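Long-range contacts in aldehyde dehydrogenase (PDB 5KF0), which probably oxidises aldehydes to carboxylic acids with a nicotinamide dinucleotide coenzyme, and binds NADPH: residues Pro15-Asn20 with Gly193-Ala198; Asp78-Arg83 with Ala198-Glu203; Ala262-Asp267 with Gly418-Ser423; Val266-Phe271 with Leu300-Leu305. All blocks are in the same frame, centred on the assembly; numbering follows the deposited sequence. Where two conformers were deposited one is given.

Contact 1: Pro15-Asn20 with Gly193-Ala198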
loop_
_atom_site.group_PDB
_atom_site.type_symbol
_atom_site.label_atom_id
_atom_site.label_comp_id
_atom_site.label_asym_id
_atom_site.label_seq_id
_atom_site.Cartn_x
_atom_site.Cartn_y
_atom_site.Cartn_z
ATOM N N PRO A 15 -4.294 27.911 -33.812
ATOM C CA PRO A 15 -4.131 28.879 -32.727
ATOM C C PRO A 15 -3.292 28.276 -31.610
ATOM O O PRO A 15 -3.003 27.077 -31.601
ATOM C CB PRO A 15 -5.569 29.098 -32.260
ATOM C CG PRO A 15 -6.172 27.697 -32.394
ATOM C CD PRO A 15 -5.488 27.070 -33.614
ATOM N N TYR A 16 -2.908 29.117 -30.656
ATOM C CA TYR A 16 -2.485 28.567 -29.373
ATOM C C TYR A 16 -3.653 28.648 -28.402
ATOM O O TYR A 16 -4.691 29.238 -28.695
ATOM C CB TYR A 16 -1.218 29.241 -28.807
ATOM C CG TYR A 16 -1.202 30.734 -28.557
ATOM C CD1 TYR A 16 -2.074 31.335 -27.648
ATOM C CD2 TYR A 16 -0.252 31.540 -29.179
ATOM C CE1 TYR A 16 -2.024 32.704 -27.402
ATOM C CE2 TYR A 16 -0.200 32.899 -28.937
ATOM C CZ TYR A 16 -1.086 33.478 -28.056
ATOM O OH TYR A 16 -1.037 34.834 -27.810
ATOM N N TYR A 17 -3.496 28.005 -27.248
ATOM C CA TYR A 17 -4.579 27.918 -26.275
ATOM C C TYR A 17 -4.159 28.622 -24.999
ATOM O O TYR A 17 -3.193 28.214 -24.344
ATOM C CB TYR A 17 -4.980 26.463 -26.027
ATOM C CG TYR A 17 -5.823 25.977 -27.185
ATOM C CD1 TYR A 17 -7.213 26.027 -27.128
ATOM C CD2 TYR A 17 -5.228 25.553 -28.370
ATOM C CE1 TYR A 17 -7.991 25.626 -28.209
ATOM C CE2 TYR A 17 -6.000 25.152 -29.459
ATOM C CZ TYR A 17 -7.379 25.192 -29.364
ATOM O OH TYR A 17 -8.160 24.796 -30.438
ATOM N N LEU A 18 -4.874 29.693 -24.674
ATOM C CA LEU A 18 -4.591 30.530 -23.517
ATOM C C LEU A 18 -5.804 30.453 -22.603
ATOM O O LEU A 18 -6.903 30.875 -22.990
ATOM C CB LEU A 18 -4.304 31.973 -23.948
ATOM C CG LEU A 18 -4.165 33.023 -22.848
ATOM C CD1 LEU A 18 -3.000 32.688 -21.969
ATOM C CD2 LEU A 18 -4.003 34.423 -23.457
ATOM N N ALA A 19 -5.600 29.926 -21.396
ATOM C CA ALA A 19 -6.678 29.748 -20.418
ATOM C C ALA A 19 -7.892 29.080 -21.061
ATOM O O ALA A 19 -9.020 29.585 -21.025
ATOM C CB ALA A 19 -7.052 31.076 -19.763
ATOM N N ASN A 20 -7.632 27.938 -21.685
ATOM C CA ASN A 20 -8.580 26.985 -22.240
ATOM C C ASN A 20 -9.138 27.390 -23.597
ATOM O O ASN A 20 -9.928 26.620 -24.137
ATOM C CB ASN A 20 -9.802 26.715 -21.341
ATOM C CG ASN A 20 -9.442 26.315 -19.915
ATOM O OD1 ASN A 20 -8.473 26.804 -19.321
ATOM N ND2 ASN A 20 -10.261 25.433 -19.344
ATOM N N GLY A 193 0.518 18.326 -32.575
ATOM C CA GLY A 193 -0.108 17.313 -31.735
ATOM C C GLY A 193 -0.598 17.877 -30.414
ATOM O O GLY A 193 -1.741 17.641 -30.008
ATOM N N ALA A 194 0.261 18.646 -29.734
ATOM C CA ALA A 194 -0.127 19.283 -28.474
ATOM C C ALA A 194 -1.311 20.230 -28.653
ATOM O O ALA A 194 -2.156 20.346 -27.751
ATOM C CB ALA A 194 1.073 20.032 -27.885
ATOM N N LEU A 195 -1.388 20.918 -29.795
ATOM C CA LEU A 195 -2.504 21.829 -30.033
ATOM C C LEU A 195 -3.792 21.080 -30.361
ATOM O O LEU A 195 -4.882 21.604 -30.123
ATOM C CB LEU A 195 -2.163 22.812 -31.152
ATOM C CG LEU A 195 -1.006 23.744 -30.783
ATOM C CD1 LEU A 195 -0.568 24.537 -32.005
ATOM C CD2 LEU A 195 -1.382 24.693 -29.631
ATOM N N ILE A 196 -3.700 19.858 -30.898
ATOM C CA ILE A 196 -4.912 19.053 -31.048
ATOM C C ILE A 196 -5.382 18.547 -29.684
ATOM O O ILE A 196 -6.586 18.558 -29.380
ATOM C CB ILE A 196 -4.681 17.896 -32.038
ATOM C CG1 ILE A 196 -4.432 18.440 -33.450
ATOM C CG2 ILE A 196 -5.899 16.963 -32.043
ATOM C CD1 ILE A 196 -3.928 17.382 -34.412
ATOM N N ILE A 197 -4.444 18.112 -28.839
ATOM C CA ILE A 197 -4.776 17.788 -27.450
ATOM C C ILE A 197 -5.471 18.974 -26.790
ATOM O O ILE A 197 -6.509 18.823 -26.134
ATOM C CB ILE A 197 -3.513 17.365 -26.673
ATOM C CG1 ILE A 197 -2.958 16.036 -27.203
ATOM C CG2 ILE A 197 -3.808 17.264 -25.181
ATOM C CD1 ILE A 197 -1.673 15.580 -26.511
ATOM N N ALA A 198 -4.930 20.184 -26.997
ATOM C CA ALA A 198 -5.531 21.383 -26.410
ATOM C C ALA A 198 -6.938 21.631 -26.938
ATOM O O ALA A 198 -7.836 22.011 -26.175
ATOM C CB ALA A 198 -4.638 22.598 -26.678
#
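The ring of Tyr-17 lies flat against the backbone and methyl group of Ala-198. The carbonyl carbon of Ala-198 sits 4.2 Å above the ring plane, over its centre, and its oxygen lies over the same face. The methyl is over that face too, toward the CG-CD2 rim, with Tyr-17 CD2 3.5 Å from Ala-198 CB. A turn back along the helix, the oxygen of Leu-195 approaches obliquely, 3.8 Å from Tyr-17 CE2. No hydrogen bond links the segments; the contact is van der Waals packing. Tyr-17 CG is anti to its own carbonyl carbon (chi1 -77°), which carries the phenol along the helix flank, where it also meets Glu-199 and Ala-202. Helix 192-202 is the crossover of a beta-alpha-beta unit joining strands 182-185 and 211-213 of the coenzyme-binding, Rossmann-type sheet. Strand 13-18 belongs to the N-terminal four-stranded sheet, and its part 16-18 runs at 44° to the helix segment 193-198. Tyr-17 also shares a backbone bond with Val-213 at the edge of the coenzyme sheet. Toward the start of the strand, Leu-195 reaches over with both methyls: CD1 and CD2 are each 3.5 Å from Pro-15 O. That carbonyl oxygen is buried without a polar partner in the model, its neighbours here being hydrocarbon. Leu-195 CD2 also touches Tyr-16 CA at 4.0 Å, while the Tyr-16 side chain turns away onto helix 48-60.

Contact 2: Asp78-Arg83 with Ala198-Glu203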
loop_
_atom_site.group_PDB
_atom_site.type_symbol
_atom_site.label_atom_id
_atom_site.label_comp_id
_atom_site.label_asym_id
_atom_site.label_seq_id
_atom_site.Cartn_x
_atom_site.Cartn_y
_atom_site.Cartn_z
ATOM N N ASP A 78 -11.760 10.951 -19.745
ATOM C CA ASP A 78 -12.505 10.040 -20.610
ATOM C C ASP A 78 -12.937 10.724 -21.897
ATOM O O ASP A 78 -12.969 10.088 -22.957
ATOM C CB ASP A 78 -13.737 9.496 -19.891
ATOM C CG ASP A 78 -13.388 8.582 -18.744
ATOM O OD1 ASP A 78 -12.275 8.007 -18.756
ATOM O OD2 ASP A 78 -14.234 8.431 -17.835
ATOM N N HIS A 79 -13.315 12.012 -21.820
ATOM C CA HIS A 79 -13.635 12.755 -23.035
ATOM C C HIS A 79 -12.449 12.791 -23.985
ATOM O O HIS A 79 -12.610 12.619 -25.201
ATOM C CB HIS A 79 -14.050 14.187 -22.711
ATOM C CG HIS A 79 -14.381 14.995 -23.930
ATOM N ND1 HIS A 79 -15.573 14.862 -24.608
ATOM C CD2 HIS A 79 -13.666 15.929 -24.604
ATOM C CE1 HIS A 79 -15.584 15.686 -25.643
ATOM N NE2 HIS A 79 -14.444 16.350 -25.658
ATOM N N CYS A 80 -11.250 13.034 -23.442
ATOM C CA CYS A 80 -10.033 13.013 -24.245
ATOM C C CYS A 80 -9.829 11.655 -24.909
ATOM O O CYS A 80 -9.571 11.581 -26.115
ATOM C CB CYS A 80 -8.825 13.358 -23.380
ATOM S SG CYS A 80 -8.812 15.085 -22.820
ATOM N N VAL A 81 -9.927 10.572 -24.129
ATOM C CA VAL A 81 -9.767 9.223 -24.682
ATOM C C VAL A 81 -10.717 9.005 -25.850
ATOM O O VAL A 81 -10.319 8.526 -26.923
ATOM C CB VAL A 81 -9.987 8.160 -23.592
ATOM C CG1 VAL A 81 -10.080 6.759 -24.224
ATOM C CG2 VAL A 81 -8.865 8.216 -22.577
ATOM N N ALA A 82 -11.995 9.342 -25.657
ATOM C CA ALA A 82 -12.980 9.122 -26.710
ATOM C C ALA A 82 -12.653 9.932 -27.957
ATOM O O ALA A 82 -12.786 9.435 -29.084
ATOM C CB ALA A 82 -14.378 9.476 -26.207
ATOM N N ARG A 83 -12.238 11.188 -27.780
ATOM C CA ARG A 83 -11.982 12.040 -28.935
ATOM C C ARG A 83 -10.684 11.662 -29.637
ATOM O O ARG A 83 -10.594 11.783 -30.865
ATOM C CB ARG A 83 -11.970 13.517 -28.507
ATOM C CG ARG A 83 -13.329 14.027 -28.006
ATOM C CD ARG A 83 -14.322 14.321 -29.149
ATOM N NE ARG A 83 -13.949 15.554 -29.828
ATOM C CZ ARG A 83 -13.735 15.673 -31.137
ATOM N NH1 ARG A 83 -13.894 14.632 -31.947
ATOM N NH2 ARG A 83 -13.375 16.846 -31.637
ATOM N N ALA A 198 -4.930 20.184 -26.997
ATOM C CA ALA A 198 -5.531 21.383 -26.410
ATOM C C ALA A 198 -6.938 21.631 -26.938
ATOM O O ALA A 198 -7.836 22.011 -26.175
ATOM C CB ALA A 198 -4.638 22.598 -26.678
ATOM N N GLU A 199 -7.149 21.441 -28.246
ATOM C CA GLU A 199 -8.478 21.645 -28.821
ATOM C C GLU A 199 -9.497 20.699 -28.192
ATOM O O GLU A 199 -10.634 21.093 -27.906
ATOM C CB GLU A 199 -8.415 21.434 -30.332
ATOM C CG GLU A 199 -9.731 21.643 -31.053
ATOM C CD GLU A 199 -9.711 21.033 -32.449
ATOM O OE1 GLU A 199 -10.781 20.626 -32.936
ATOM O OE2 GLU A 199 -8.615 20.939 -33.043
ATOM N N VAL A 200 -9.094 19.446 -27.969
ATOM C CA VAL A 200 -9.969 18.469 -27.326
ATOM C C VAL A 200 -10.274 18.885 -25.889
ATOM O O VAL A 200 -11.431 18.847 -25.448
ATOM C CB VAL A 200 -9.336 17.069 -27.404
ATOM C CG1 VAL A 200 -10.078 16.081 -26.507
ATOM C CG2 VAL A 200 -9.356 16.585 -28.855
ATOM N N LEU A 201 -9.245 19.291 -25.133
ATOM C CA LEU A 201 -9.470 19.766 -23.767
ATOM C C LEU A 201 -10.363 20.996 -23.731
ATOM O O LEU A 201 -11.123 21.182 -22.772
ATOM C CB LEU A 201 -8.135 20.079 -23.088
ATOM C CG LEU A 201 -7.346 18.885 -22.582
ATOM C CD1 LEU A 201 -5.952 19.337 -22.171
ATOM C CD2 LEU A 201 -8.093 18.264 -21.406
ATOM N N ALA A 202 -10.291 21.845 -24.761
ATOM C CA ALA A 202 -11.109 23.049 -24.803
ATOM C C ALA A 202 -12.594 22.741 -24.929
ATOM O O ALA A 202 -13.422 23.614 -24.636
ATOM C CB ALA A 202 -10.659 23.940 -25.959
ATOM N N GLU A 203 -12.945 21.522 -25.344
ATOM C CA GLU A 203 -14.332 21.085 -25.412
ATOM C C GLU A 203 -14.916 20.741 -24.049
ATOM O O GLU A 203 -16.138 20.574 -23.951
ATOM C CB GLU A 203 -14.451 19.859 -26.326
ATOM C CG GLU A 203 -13.938 20.093 -27.751
ATOM C CD GLU A 203 -13.865 18.814 -28.576
ATOM O OE1 GLU A 203 -14.048 17.711 -28.018
ATOM O OE2 GLU A 203 -13.617 18.914 -29.797
#
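A chi1 of 180° swings the His-79 ring out toward Glu-203, whose own chain is extended beyond CG. Arg-83 converges on the same carboxylate: its first torsion, with CG anti to the carbonyl carbon, sets CG over the rim of one His-79 face, and bends at chi2 and chi3 then turn the guanidinium side-on to Glu-203. Arg-83 NE bonds Glu-203 OE1 at 2.8 Å and Arg-83 NH2 bonds Glu-203 OE2 at 2.8 Å, a two-pronged salt bridge between nearly coplanar groups, each oxygen using its syn lone pair. The anti lone pair of Glu-203 OE1 accepts the N-H of His-79 NE2 at 2.8 Å; the ring keeps that oxygen close to its plane but stands 71° from the carboxylate. OE1 is thus gripped by two donors, which would probably favour the charged carboxylate. The trio closes the rim of a helix-helix crossing: the segments 78-83 and 198-202 of helices 70-86 and 192-202 run at 127°, axes 9.6 Å apart at closest approach. Beneath it the packing is apolar. Val-200 CG1 fits between Arg-83 CB and Cys-80 CA, at 3.8 Å from each, and Cys-80 SG meets Leu-201 CD2 at 3.6 Å. Elsewhere on helix 70-86, Arg-83 NH1 forms a second salt bridge with Glu-86, and Asp-78 pairs with Arg-118 of a neighbouring subunit.

Contact 3: Ala262-Asp267 with Gly418-Ser423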
loop_
_atom_site.group_PDB
_atom_site.type_symbol
_atom_site.label_atom_id
_atom_site.label_comp_id
_atom_site.label_asym_id
_atom_site.label_seq_id
_atom_site.Cartn_x
_atom_site.Cartn_y
_atom_site.Cartn_z
ATOM N N ALA A 262 21.648 3.963 -24.356
ATOM C CA ALA A 262 21.188 2.718 -23.747
ATOM C C ALA A 262 21.860 1.491 -24.354
ATOM O O ALA A 262 22.109 1.423 -25.563
ATOM C CB ALA A 262 19.666 2.598 -23.879
ATOM N N ALA A 263 22.134 0.507 -23.495
ATOM C CA ALA A 263 22.798 -0.734 -23.871
ATOM C C ALA A 263 21.866 -1.937 -23.743
ATOM O O ALA A 263 20.994 -1.986 -22.864
ATOM C CB ALA A 263 24.037 -0.983 -22.998
ATOM N N ALA A 264 22.100 -2.932 -24.603
ATOM C CA ALA A 264 21.477 -4.247 -24.479
ATOM C C ALA A 264 22.568 -5.302 -24.377
ATOM O O ALA A 264 23.522 -5.284 -25.164
ATOM C CB ALA A 264 20.582 -4.553 -25.682
ATOM N N ILE A 265 22.430 -6.215 -23.413
ATOM C CA ILE A 265 23.348 -7.340 -23.234
ATOM C C ILE A 265 22.691 -8.598 -23.777
ATOM O O ILE A 265 21.523 -8.871 -23.467
ATOM C CB ILE A 265 23.702 -7.535 -21.749
ATOM C CG1 ILE A 265 24.519 -6.351 -21.235
ATOM C CG2 ILE A 265 24.465 -8.856 -21.551
ATOM C CD1 ILE A 265 24.688 -6.355 -19.717
ATOM N N VAL A 266 23.438 -9.375 -24.566
ATOM C CA VAL A 266 22.995 -10.683 -25.051
ATOM C C VAL A 266 23.848 -11.740 -24.358
ATOM O O VAL A 266 25.052 -11.854 -24.623
ATOM C CB VAL A 266 23.106 -10.802 -26.576
ATOM C CG1 VAL A 266 22.611 -12.180 -27.032
ATOM C CG2 VAL A 266 22.323 -9.665 -27.263
ATOM N N ASP A 267 23.228 -12.522 -23.476
ATOM C CA ASP A 267 23.930 -13.499 -22.650
ATOM C C ASP A 267 24.249 -14.768 -23.444
ATOM O O ASP A 267 23.755 -14.995 -24.554
ATOM C CB ASP A 267 23.076 -13.839 -21.418
ATOM C CG ASP A 267 23.891 -14.313 -20.226
ATOM O OD1 ASP A 267 23.269 -14.518 -19.158
ATOM O OD2 ASP A 267 25.129 -14.487 -20.332
ATOM N N GLY A 418 18.884 -3.304 -21.171
ATOM C CA GLY A 418 18.219 -4.570 -21.427
ATOM C C GLY A 418 19.198 -5.729 -21.337
ATOM O O GLY A 418 20.379 -5.593 -21.671
ATOM N N VAL A 419 18.696 -6.879 -20.882
ATOM C CA VAL A 419 19.508 -8.093 -20.764
ATOM C C VAL A 419 18.699 -9.267 -21.297
ATOM O O VAL A 419 17.692 -9.652 -20.692
ATOM C CB VAL A 419 19.953 -8.391 -19.323
ATOM C CG1 VAL A 419 20.921 -9.582 -19.333
ATOM C CG2 VAL A 419 20.598 -7.168 -18.669
ATOM N N PHE A 420 19.151 -9.852 -22.402
ATOM C CA PHE A 420 18.577 -11.097 -22.908
ATOM C C PHE A 420 19.289 -12.243 -22.200
ATOM O O PHE A 420 20.435 -12.570 -22.517
ATOM C CB PHE A 420 18.727 -11.193 -24.424
ATOM C CG PHE A 420 17.927 -10.164 -25.183
ATOM C CD1 PHE A 420 16.610 -10.420 -25.559
ATOM C CD2 PHE A 420 18.500 -8.948 -25.540
ATOM C CE1 PHE A 420 15.869 -9.478 -26.272
ATOM C CE2 PHE A 420 17.765 -7.998 -26.254
ATOM C CZ PHE A 420 16.453 -8.263 -26.611
ATOM N N THR A 421 18.610 -12.849 -21.226
ATOM C CA THR A 421 19.154 -13.959 -20.448
ATOM C C THR A 421 17.985 -14.789 -19.935
ATOM O O THR A 421 16.882 -14.267 -19.739
ATOM C CB THR A 421 20.010 -13.479 -19.255
ATOM O OG1 THR A 421 20.627 -14.608 -18.620
ATOM C CG2 THR A 421 19.151 -12.732 -18.208
ATOM N N ASP A 422 18.226 -16.085 -19.736
ATOM C CA ASP A 422 17.301 -16.930 -18.993
ATOM C C ASP A 422 17.838 -17.270 -17.610
ATOM O O ASP A 422 17.202 -18.039 -16.885
ATOM C CB ASP A 422 16.989 -18.218 -19.767
ATOM C CG ASP A 422 15.782 -18.984 -19.184
ATOM O OD1 ASP A 422 14.729 -18.355 -18.984
ATOM O OD2 ASP A 422 15.901 -20.189 -18.928
ATOM N N SER A 423 18.977 -16.700 -17.216
ATOM C CA SER A 423 19.605 -17.037 -15.941
ATOM C C SER A 423 19.050 -16.155 -14.833
ATOM O O SER A 423 19.205 -14.930 -14.868
ATOM C CB SER A 423 21.125 -16.878 -16.029
ATOM O OG SER A 423 21.725 -16.968 -14.749
#
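Strands 263-266 and 418-420 zip together as parallel neighbours in the central sheet of the catalytic domain. The tight part is the backbone ladder: Gly-418 N bonds Ala-263 O, Ile-265 N bonds Gly-418 O, Phe-420 N bonds Ile-265 O at 2.8 Å and, just past the strand, Asp-267 N bonds Phe-420 O. Side chains meet more loosely. Ile-265 and Val-419 share one face under helix 401-409, Ile-265 CB lying 4.2 Å from Val-419 CG1. On the other, the Phe-420 ring turns an edge to Ala-264 CB, with Val-266 CG2 approaching obliquely and helix 274-286 above. Past the strands the contact thins, and the partly exposed Asp-422 and Ser-423 turn to a neighbouring subunit. Ser-423 OG bonds Asp-422 of that chain and, as N-cap of helix 424-433, also His-426 N of its own. Between the two regimes, Thr-421 OG1 lies anti to its backbone N (chi1 -174°). From there it donates to the anti lone pair of Asp-267 OD1 at 2.7 Å and accepts from Ser-423 N at 3.0 Å, an ST turn. Asp-267 OD1 also bonds His-426 ND1, so this buried oxygen has two polar partners, consistent with a charged carboxylate that fixes the chain where it leaves the sheet.

Contact 4: Val266-Phe271 with Leu300-Leu305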
loop_
_atom_site.group_PDB
_atom_site.type_symbol
_atom_site.label_atom_id
_atom_site.label_comp_id
_atom_site.label_asym_id
_atom_site.label_seq_id
_atom_site.Cartn_x
_atom_site.Cartn_y
_atom_site.Cartn_z
ATOM N N VAL A 266 23.438 -9.375 -24.566
ATOM C CA VAL A 266 22.995 -10.683 -25.051
ATOM C C VAL A 266 23.848 -11.740 -24.358
ATOM O O VAL A 266 25.052 -11.854 -24.623
ATOM C CB VAL A 266 23.106 -10.802 -26.576
ATOM C CG1 VAL A 266 22.611 -12.180 -27.032
ATOM C CG2 VAL A 266 22.323 -9.665 -27.263
ATOM N N ASP A 267 23.228 -12.522 -23.476
ATOM C CA ASP A 267 23.930 -13.499 -22.650
ATOM C C ASP A 267 24.249 -14.768 -23.444
ATOM O O ASP A 267 23.755 -14.995 -24.554
ATOM C CB ASP A 267 23.076 -13.839 -21.418
ATOM C CG ASP A 267 23.891 -14.313 -20.226
ATOM O OD1 ASP A 267 23.269 -14.518 -19.158
ATOM O OD2 ASP A 267 25.129 -14.487 -20.332
ATOM N N ALA A 268 25.078 -15.615 -22.829
ATOM C CA ALA A 268 25.595 -16.818 -23.470
ATOM C C ALA A 268 24.525 -17.872 -23.742
ATOM O O ALA A 268 24.777 -18.789 -24.535
ATOM C CB ALA A 268 26.704 -17.411 -22.593
ATOM N N ASP A 269 23.346 -17.764 -23.119
ATOM C CA ASP A 269 22.307 -18.786 -23.201
ATOM C C ASP A 269 21.259 -18.498 -24.278
ATOM O O ASP A 269 20.205 -19.143 -24.294
ATOM C CB ASP A 269 21.622 -18.958 -21.834
ATOM C CG ASP A 269 20.971 -17.673 -21.317
ATOM O OD1 ASP A 269 21.005 -16.636 -22.012
ATOM O OD2 ASP A 269 20.422 -17.704 -20.190
ATOM N N GLN A 270 21.539 -17.578 -25.195
ATOM C CA GLN A 270 20.528 -17.068 -26.115
ATOM C C GLN A 270 20.570 -17.697 -27.508
ATOM O O GLN A 270 19.842 -17.234 -28.392
ATOM C CB GLN A 270 20.666 -15.546 -26.232
ATOM C CG GLN A 270 20.327 -14.821 -24.929
ATOM C CD GLN A 270 18.875 -15.009 -24.568
ATOM O OE1 GLN A 270 17.988 -14.543 -25.287
ATOM N NE2 GLN A 270 18.618 -15.717 -23.465
ATOM N N PHE A 271 21.376 -18.739 -27.732
ATOM C CA PHE A 271 21.534 -19.232 -29.105
ATOM C C PHE A 271 20.197 -19.622 -29.736
ATOM O O PHE A 271 19.929 -19.292 -30.900
ATOM C CB PHE A 271 22.490 -20.423 -29.161
ATOM C CG PHE A 271 22.705 -20.938 -30.562
ATOM C CD1 PHE A 271 23.618 -20.323 -31.404
ATOM C CD2 PHE A 271 21.968 -22.009 -31.046
ATOM C CE1 PHE A 271 23.809 -20.775 -32.702
ATOM C CE2 PHE A 271 22.153 -22.467 -32.342
ATOM C CZ PHE A 271 23.077 -21.848 -33.168
ATOM N N LEU A 300 26.078 -5.422 -26.400
ATOM C CA LEU A 300 27.155 -6.229 -25.828
ATOM C C LEU A 300 26.757 -7.696 -25.922
ATOM O O LEU A 300 25.741 -8.100 -25.345
ATOM C CB LEU A 300 27.417 -5.826 -24.373
ATOM C CG LEU A 300 27.884 -4.386 -24.155
ATOM C CD1 LEU A 300 26.689 -3.429 -23.925
ATOM C CD2 LEU A 300 28.855 -4.306 -23.001
ATOM N N VAL A 301 27.549 -8.488 -26.646
ATOM C CA VAL A 301 27.170 -9.854 -27.000
ATOM C C VAL A 301 28.220 -10.837 -26.498
ATOM O O VAL A 301 29.426 -10.637 -26.712
ATOM C CB VAL A 301 26.982 -9.991 -28.517
ATOM C CG1 VAL A 301 26.585 -11.388 -28.874
ATOM C CG2 VAL A 301 25.945 -8.970 -29.008
ATOM N N HIS A 302 27.763 -11.917 -25.858
ATOM C CA HIS A 302 28.702 -12.917 -25.361
ATOM C C HIS A 302 29.519 -13.496 -26.508
ATOM O O HIS A 302 28.994 -13.789 -27.585
ATOM C CB HIS A 302 27.979 -14.048 -24.627
ATOM C CG HIS A 302 28.914 -14.941 -23.868
ATOM N ND1 HIS A 302 29.428 -16.108 -24.389
ATOM C CD2 HIS A 302 29.452 -14.812 -22.632
ATOM C CE1 HIS A 302 30.234 -16.667 -23.503
ATOM N NE2 HIS A 302 30.263 -15.901 -22.426
ATOM N N ALA A 303 30.816 -13.684 -26.260
ATOM C CA ALA A 303 31.723 -14.070 -27.335
ATOM C C ALA A 303 31.321 -15.384 -27.995
ATOM O O ALA A 303 31.587 -15.582 -29.186
ATOM C CB ALA A 303 33.145 -14.151 -26.794
ATOM N N SER A 304 30.661 -16.284 -27.257
ATOM C CA SER A 304 30.297 -17.584 -27.821
ATOM C C SER A 304 29.292 -17.462 -28.962
ATOM O O SER A 304 29.259 -18.325 -29.849
ATOM C CB SER A 304 29.739 -18.496 -26.728
ATOM O OG SER A 304 28.516 -17.983 -26.218
ATOM N N LEU A 305 28.472 -16.414 -28.969
ATOM C CA LEU A 305 27.407 -16.161 -29.932
ATOM C C LEU A 305 27.698 -14.986 -30.854
ATOM O O LEU A 305 26.871 -14.681 -31.722
ATOM C CB LEU A 305 26.094 -15.872 -29.192
ATOM C CG LEU A 305 25.619 -16.887 -28.162
ATOM C CD1 LEU A 305 24.283 -16.439 -27.549
ATOM C CD2 LEU A 305 25.493 -18.233 -28.831
HETATM O O HOH W 1 27.140 -19.969 -25.385
#
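Val-266 pairs with the strand beside it through both backbone polar atoms: its N bonds Leu-300 O at 2.7 Å and its O accepts from His-302 N at 3.0 Å, bracketing Val-301 in parallel register. The two valines lie side by side, Val-266 CG2 4.1 Å from Val-301 CG2. At Asp-267 the chain leaves the sheet in a type I turn that runs to Gln-270, and Asp-267 OD2 receives the backbone N of Ala-268 from above the carboxylate plane. Ala-268 makes a CH-pi contact: its CB stands 3.5 Å from the centroid of the His-302 ring, only 10° off the normal. Ser-304 helps to hold that ring at ND1, which bonds Ser-304 OG, either being the possible donor, and accepts from Ser-304 N, though this N lies 39° out of the ring plane. Water 1 joins the segments at this rim, donating to Ala-268 O at 2.8 Å and bonding Ser-304 OG at 2.6 Å. Asp-269 turns away, and its OD1 accepts from Gln-270 NE2, while Gln-270 OE1 goes to Gln-273. Gln-270 and Phe-271 meet Leu-305, which is modelled in two conformers, so the details there are uncertain. The loop thus leads from strand 263-266 into helix 274-286. Strand 392-398 flanks the far side of strand 298-302, its Phe-398 meeting His-302 edge-to-face, and Leu-309 of helix 306-319 packs on both valines.

Following the chain from its N terminus, contact 1 brings strand 13-18 back to helix 192-202, and contact 2 opens within that span, at helix 70-86, yet closes just beyond it on the same helix. The two therefore cross, share Ala-198, and tie the N-terminal sheet and helix 70-86 to helix 192-202. Contacts 3 and 4 come after both, on the opposite side of the chain's centre. They set out together from strand 263-266 and share Val-266 and Asp-267; contact 4 closes a short loop through helix 274-286, inside the longer one that contact 3 closes at strand 416-420. Strand 263-266 is thus flanked on both sides within its sheet, and Asp-269 reaches from one contact to Asp-422 of the other.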